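Local coordinates for ABC transporter substrate binding protein (Ribose) (Agrobacterium vitis, PDB 5DKV) that binds the sugar alpha-D-tagatopyranose and probably delivers sugar to an ABC transporter as its periplasmic solute-binding component, at residues 87-92 with 282-287; 160-165 with 193-198. All blocks are in the same frame, centred on the assembly; numbering follows the deposited sequence.

Contact 1: residues 87-92 with 282-287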
loop_
_atom_site.group_PDB
_atom_site.type_symbol
_atom_site.label_atom_id
_atom_site.label_comp_id
_atom_site.label_asym_id
_atom_site.label_seq_id
_atom_site.Cartn_x
_atom_site.Cartn_y
_atom_site.Cartn_z
ATOM N N ALA A 87 -14.071 -16.460 -7.226
ATOM C CA ALA A 87 -13.990 -15.335 -6.291
ATOM C C ALA A 87 -13.094 -14.245 -6.852
ATOM O O ALA A 87 -12.292 -14.514 -7.759
ATOM C CB ALA A 87 -13.476 -15.818 -4.926
ATOM N N ILE A 88 -13.258 -13.012 -6.345
ATOM C CA ILE A 88 -12.418 -11.876 -6.751
ATOM C C ILE A 88 -11.737 -11.257 -5.548
ATOM O O ILE A 88 -12.387 -10.925 -4.549
ATOM C CB ILE A 88 -13.244 -10.770 -7.469
ATOM C CG1 ILE A 88 -13.810 -11.310 -8.776
ATOM C CG2 ILE A 88 -12.397 -9.499 -7.708
ATOM C CD1 ILE A 88 -14.957 -10.475 -9.363
ATOM N N LEU A 89 -10.417 -11.141 -5.639
ATOM C CA LEU A 89 -9.630 -10.283 -4.776
ATOM C C LEU A 89 -9.320 -8.999 -5.551
ATOM O O LEU A 89 -8.845 -9.066 -6.686
ATOM C CB LEU A 89 -8.331 -10.959 -4.381
ATOM C CG LEU A 89 -8.421 -12.390 -3.824
ATOM C CD1 LEU A 89 -7.041 -12.911 -3.462
ATOM C CD2 LEU A 89 -9.280 -12.468 -2.605
ATOM N N ILE A 90 -9.589 -7.836 -4.969
ATOM C CA ILE A 90 -9.312 -6.599 -5.674
ATOM C C ILE A 90 -8.825 -5.505 -4.724
ATOM O O ILE A 90 -9.257 -5.392 -3.574
ATOM C CB ILE A 90 -10.567 -6.113 -6.444
ATOM C CG1 ILE A 90 -10.289 -4.783 -7.146
ATOM C CG2 ILE A 90 -11.708 -5.953 -5.489
ATOM C CD1 ILE A 90 -11.345 -4.424 -8.182
ATOM N N ALA A 91 -7.894 -4.705 -5.219
ATOM C CA ALA A 91 -7.498 -3.494 -4.545
ATOM C C ALA A 91 -8.184 -2.303 -5.251
ATOM O O ALA A 91 -7.667 -1.789 -6.265
ATOM C CB ALA A 91 -5.981 -3.333 -4.560
ATOM N N PRO A 92 -9.378 -1.902 -4.777
ATOM C CA PRO A 92 -10.133 -0.851 -5.485
ATOM C C PRO A 92 -9.383 0.452 -5.481
ATOM O O PRO A 92 -8.822 0.807 -4.454
ATOM C CB PRO A 92 -11.437 -0.732 -4.687
ATOM C CG PRO A 92 -11.069 -1.242 -3.284
ATOM C CD PRO A 92 -10.071 -2.346 -3.550
ATOM N N TYR A 282 -3.184 -14.446 2.480
ATOM C CA TYR A 282 -4.392 -14.563 3.291
ATOM C C TYR A 282 -5.625 -14.236 2.477
ATOM O O TYR A 282 -6.688 -14.787 2.714
ATOM C CB TYR A 282 -4.302 -13.693 4.540
ATOM C CG TYR A 282 -3.556 -14.414 5.645
ATOM C CD1 TYR A 282 -2.167 -14.401 5.707
ATOM C CD2 TYR A 282 -4.241 -15.137 6.605
ATOM C CE1 TYR A 282 -1.493 -15.083 6.700
ATOM C CE2 TYR A 282 -3.559 -15.851 7.603
ATOM C CZ TYR A 282 -2.195 -15.805 7.651
ATOM O OH TYR A 282 -1.536 -16.483 8.651
ATOM N N GLY A 283 -5.491 -13.385 1.466
ATOM C CA GLY A 283 -6.610 -13.193 0.554
ATOM C C GLY A 283 -7.034 -14.472 -0.152
ATOM O O GLY A 283 -8.220 -14.779 -0.207
ATOM N N VAL A 284 -6.088 -15.207 -0.729
ATOM C CA VAL A 284 -6.422 -16.445 -1.425
ATOM C C VAL A 284 -6.934 -17.507 -0.462
ATOM O O VAL A 284 -7.932 -18.169 -0.758
ATOM C CB VAL A 284 -5.223 -16.975 -2.208
ATOM C CG1 VAL A 284 -5.466 -18.411 -2.708
ATOM C CG2 VAL A 284 -4.944 -16.050 -3.358
ATOM N N ILE A 285 -6.261 -17.703 0.672
ATOM C CA ILE A 285 -6.750 -18.700 1.628
ATOM C C ILE A 285 -8.161 -18.371 2.128
ATOM O O ILE A 285 -8.989 -19.253 2.269
ATOM C CB ILE A 285 -5.825 -18.842 2.836
ATOM C CG1 ILE A 285 -4.426 -19.321 2.402
ATOM C CG2 ILE A 285 -6.415 -19.831 3.829
ATOM C CD1 ILE A 285 -4.394 -20.704 1.724
ATOM N N SER A 286 -8.431 -17.095 2.411
ATOM C CA SER A 286 -9.755 -16.690 2.863
ATOM C C SER A 286 -10.806 -16.923 1.775
ATOM O O SER A 286 -11.929 -17.329 2.043
ATOM C CB SER A 286 -9.736 -15.214 3.284
ATOM O OG SER A 286 -8.846 -15.001 4.386
ATOM N N ALA A 287 -10.451 -16.657 0.520
ATOM C CA ALA A 287 -11.399 -16.954 -0.557
ATOM C C ALA A 287 -11.687 -18.445 -0.618
ATOM O O ALA A 287 -12.835 -18.846 -0.754
ATOM C CB ALA A 287 -10.890 -16.492 -1.877
#
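Helix 276-291 packs on the sheet of one lobe of this periplasmic binding protein, and the contact joins it to strand 87-90. Leu89 carries most of it. Strand 87-90 and the helical segment 282-287 run nearly antiparallel (157°), with axes 9.3 Å apart at closest approach. Leu89 and Ala87 alternate with Ile88 along the strand, so both point their side chains at the helix. The Leu89 fork ends against the backbone of the helix. Its CD2 lies 3.5 Å from Gly283 O, and its CD1 lies 3.7 Å from Val284 N. Gly283 has no side chain, and this lets the leucine come down onto the helix backbone. CD1 also meets Val284 CG2 at 3.8 Å. The Val284 torsion sets this branch: CG1 is anti to the backbone N (chi1 168°), and CG2 is the methyl that faces the leucine. One helical turn after Gly283, Ala287 CB meets Ala87 CB at 4.1 Å. With only a methyl on each side, the CA atoms of Ala87 and Ala287 come within 6.5 Å. The side chains that meet are all apolar, and the touching residues are buried. Val284 also rests on Ala49 and Ala52 of helix 40-56 and on Ile30 of strand 29-33. Leu89 lies among Ile30, Leu32 and Ile113 of strands 29-33 and 112-115, which flank strand 87-90 in the sheet.

Contact 2: residues 160-165 with 193-198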
loop_
_atom_site.group_PDB
_atom_site.type_symbol
_atom_site.label_atom_id
_atom_site.label_comp_id
_atom_site.label_asym_id
_atom_site.label_seq_id
_atom_site.Cartn_x
_atom_site.Cartn_y
_atom_site.Cartn_z
ATOM N N LYS A 160 12.870 18.014 16.154
ATOM C CA LYS A 160 12.534 19.402 15.822
ATOM C C LYS A 160 12.768 19.673 14.346
ATOM O O LYS A 160 13.591 19.013 13.698
ATOM C CB LYS A 160 13.350 20.386 16.659
ATOM C CG LYS A 160 14.841 20.216 16.496
ATOM C CD LYS A 160 15.621 21.166 17.403
ATOM C CE LYS A 160 17.119 21.057 17.147
ATOM N NZ LYS A 160 17.897 22.149 17.808
ATOM N N GLY A 161 12.040 20.656 13.826
ATOM C CA GLY A 161 12.294 21.162 12.493
ATOM C C GLY A 161 11.128 20.965 11.549
ATOM O O GLY A 161 10.107 20.361 11.920
ATOM N N LYS A 162 11.296 21.457 10.322
ATOM C CA LYS A 162 10.242 21.440 9.317
ATOM C C LYS A 162 10.221 20.132 8.527
ATOM O O LYS A 162 11.247 19.688 8.025
ATOM C CB LYS A 162 10.406 22.585 8.309
ATOM C CG LYS A 162 10.250 24.039 8.835
ATOM C CD LYS A 162 10.905 24.994 7.778
ATOM C CE LYS A 162 10.664 26.512 7.921
ATOM N NZ LYS A 162 11.228 27.288 6.701
ATOM N N VAL A 163 9.036 19.565 8.370
ATOM C CA VAL A 163 8.851 18.343 7.567
ATOM C C VAL A 163 7.597 18.491 6.719
ATOM O O VAL A 163 6.814 19.406 6.921
ATOM C CB VAL A 163 8.702 17.054 8.447
ATOM C CG1 VAL A 163 9.894 16.876 9.352
ATOM C CG2 VAL A 163 7.426 17.110 9.279
ATOM N N TYR A 164 7.399 17.573 5.777
ATOM C CA TYR A 164 6.134 17.490 5.072
ATOM C C TYR A 164 5.921 16.068 4.588
ATOM O O TYR A 164 6.859 15.277 4.525
ATOM C CB TYR A 164 6.076 18.472 3.893
ATOM C CG TYR A 164 6.900 18.069 2.691
ATOM C CD1 TYR A 164 8.245 18.331 2.635
ATOM C CD2 TYR A 164 6.316 17.416 1.613
ATOM C CE1 TYR A 164 9.000 17.969 1.544
ATOM C CE2 TYR A 164 7.066 17.053 0.503
ATOM C CZ TYR A 164 8.413 17.327 0.482
ATOM O OH TYR A 164 9.209 16.967 -0.595
ATOM N N VAL A 165 4.668 15.769 4.260
ATOM C CA VAL A 165 4.280 14.502 3.682
ATOM C C VAL A 165 4.212 14.626 2.150
ATOM O O VAL A 165 3.540 15.518 1.602
ATOM C CB VAL A 165 2.909 14.040 4.200
ATOM C CG1 VAL A 165 2.519 12.671 3.578
ATOM C CG2 VAL A 165 2.880 13.971 5.747
ATOM N N THR A 193 7.391 21.233 12.788
ATOM C CA THR A 193 6.437 21.936 11.949
ATOM C C THR A 193 6.095 21.069 10.753
ATOM O O THR A 193 6.989 20.651 10.020
ATOM C CB THR A 193 7.010 23.277 11.452
ATOM O OG1 THR A 193 7.375 24.098 12.570
ATOM C CG2 THR A 193 5.996 24.032 10.585
ATOM N N VAL A 194 4.810 20.798 10.554
ATOM C CA VAL A 194 4.383 20.038 9.392
ATOM C C VAL A 194 3.902 21.002 8.323
ATOM O O VAL A 194 2.860 21.655 8.467
ATOM C CB VAL A 194 3.269 19.027 9.741
ATOM C CG1 VAL A 194 2.880 18.208 8.527
ATOM C CG2 VAL A 194 3.739 18.091 10.845
ATOM N N LEU A 195 4.676 21.087 7.244
ATOM C CA LEU A 195 4.338 21.939 6.114
ATOM C C LEU A 195 3.241 21.266 5.271
ATOM O O LEU A 195 2.884 20.111 5.512
ATOM C CB LEU A 195 5.574 22.216 5.261
ATOM C CG LEU A 195 6.791 22.813 5.986
ATOM C CD1 LEU A 195 7.968 22.971 5.014
ATOM C CD2 LEU A 195 6.465 24.136 6.614
ATOM N N GLU A 196 2.742 21.977 4.259
ATOM C CA GLU A 196 1.658 21.453 3.437
ATOM C C GLU A 196 2.059 20.185 2.691
ATOM O O GLU A 196 3.135 20.090 2.094
ATOM C CB GLU A 196 1.171 22.513 2.437
ATOM C CG GLU A 196 -0.118 22.129 1.738
ATOM C CD GLU A 196 -0.666 23.223 0.838
ATOM O OE1 GLU A 196 -0.122 24.349 0.847
ATOM O OE2 GLU A 196 -1.647 22.950 0.114
ATOM N N THR A 197 1.163 19.211 2.717
ATOM C CA THR A 197 1.317 17.994 1.942
ATOM C C THR A 197 1.450 18.302 0.457
ATOM O O THR A 197 0.728 19.139 -0.078
ATOM C CB THR A 197 0.126 17.072 2.182
ATOM O OG1 THR A 197 0.090 16.761 3.586
ATOM C CG2 THR A 197 0.224 15.788 1.368
ATOM N N GLN A 198 2.374 17.608 -0.188
ATOM C CA GLN A 198 2.576 17.697 -1.634
ATOM C C GLN A 198 2.044 16.439 -2.305
ATOM O O GLN A 198 2.478 15.335 -1.984
ATOM C CB GLN A 198 4.058 17.858 -1.948
ATOM C CG GLN A 198 4.698 19.060 -1.302
ATOM C CD GLN A 198 4.108 20.337 -1.819
ATOM O OE1 GLN A 198 4.184 20.626 -3.021
ATOM N NE2 GLN A 198 3.492 21.108 -0.928
HETATM O O HOH W 1 2.476 17.434 5.033
#
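This is a parallel strand pair at one outer end of the sheet, where strand 161-167 meets the outermost strand, 192-199. Backbone bonds carry the regular part. Thr193 N donates to Gly161 O at 3.0 Å, from above the carbonyl plane. Val163 then uses both its polar backbone atoms. Its N gives to Thr193 O at 2.8 Å, and its O takes Leu195 N at 2.7 Å. Past Leu195 the direct pairing is interrupted. A water bridges the strands here: it accepts from Val165 N and donates to Leu195 O and Thr197 OG1. Direct pairing resumes where Gln198 N bonds to Val165 O at 3.0 Å. The side chains follow the two faces of the sheet. On one, Val163 CG2 meets Val194 CG2 at 4.1 Å, and Phe182 and Met186 of helix 173-186 cover these valines. On the other, Lys162 CB touches Leu195 CD1, and the extended lysine chain leads away to a salt bridge with Asp220 and a hydrogen bond to Asn218. With CG between the backbone N and the carbonyl carbon (chi1 74°), the Tyr164 ring reaches Gln198. Its ring atom CE2 lies 3.6 Å from Gln198 CG, which comes at the ring obliquely. Leu211 and Val214 of helix 204-217 also touch Tyr164. The Gln198 chain bends at chi2 (-64°), and NE2 bonds back to Glu196 O at 3.2 Å. Thr197 OG1 also bonds to Glu179. Helix 173-186 links the two strands, making a beta-alpha-beta unit of the kind that builds the Rossmann-like lobes of periplasmic binding proteins.

Overall arrangement
Contacts 1 and 2 lie on opposite sides of the chain's centre, 36 Å apart between centres and about 18 Å between nearest atoms. They do not touch, but both reach the same mixed sheet. Along the chain, contact 2 is nested inside the loop closed by contact 1. Contact 1 packs a helix on a strand within the sheet, whereas contact 2 pairs the strands at one edge. The bound tagatopyranose is about 12 Å from the Val165 side chain of contact 2. In segment 87-92, Ala91 and Pro92 do not touch the helix. The backbone O of Pro92 hydrogen-bonds to Thr117 OG1, and Ala91 touches Tyr42; both partners line the sugar pocket.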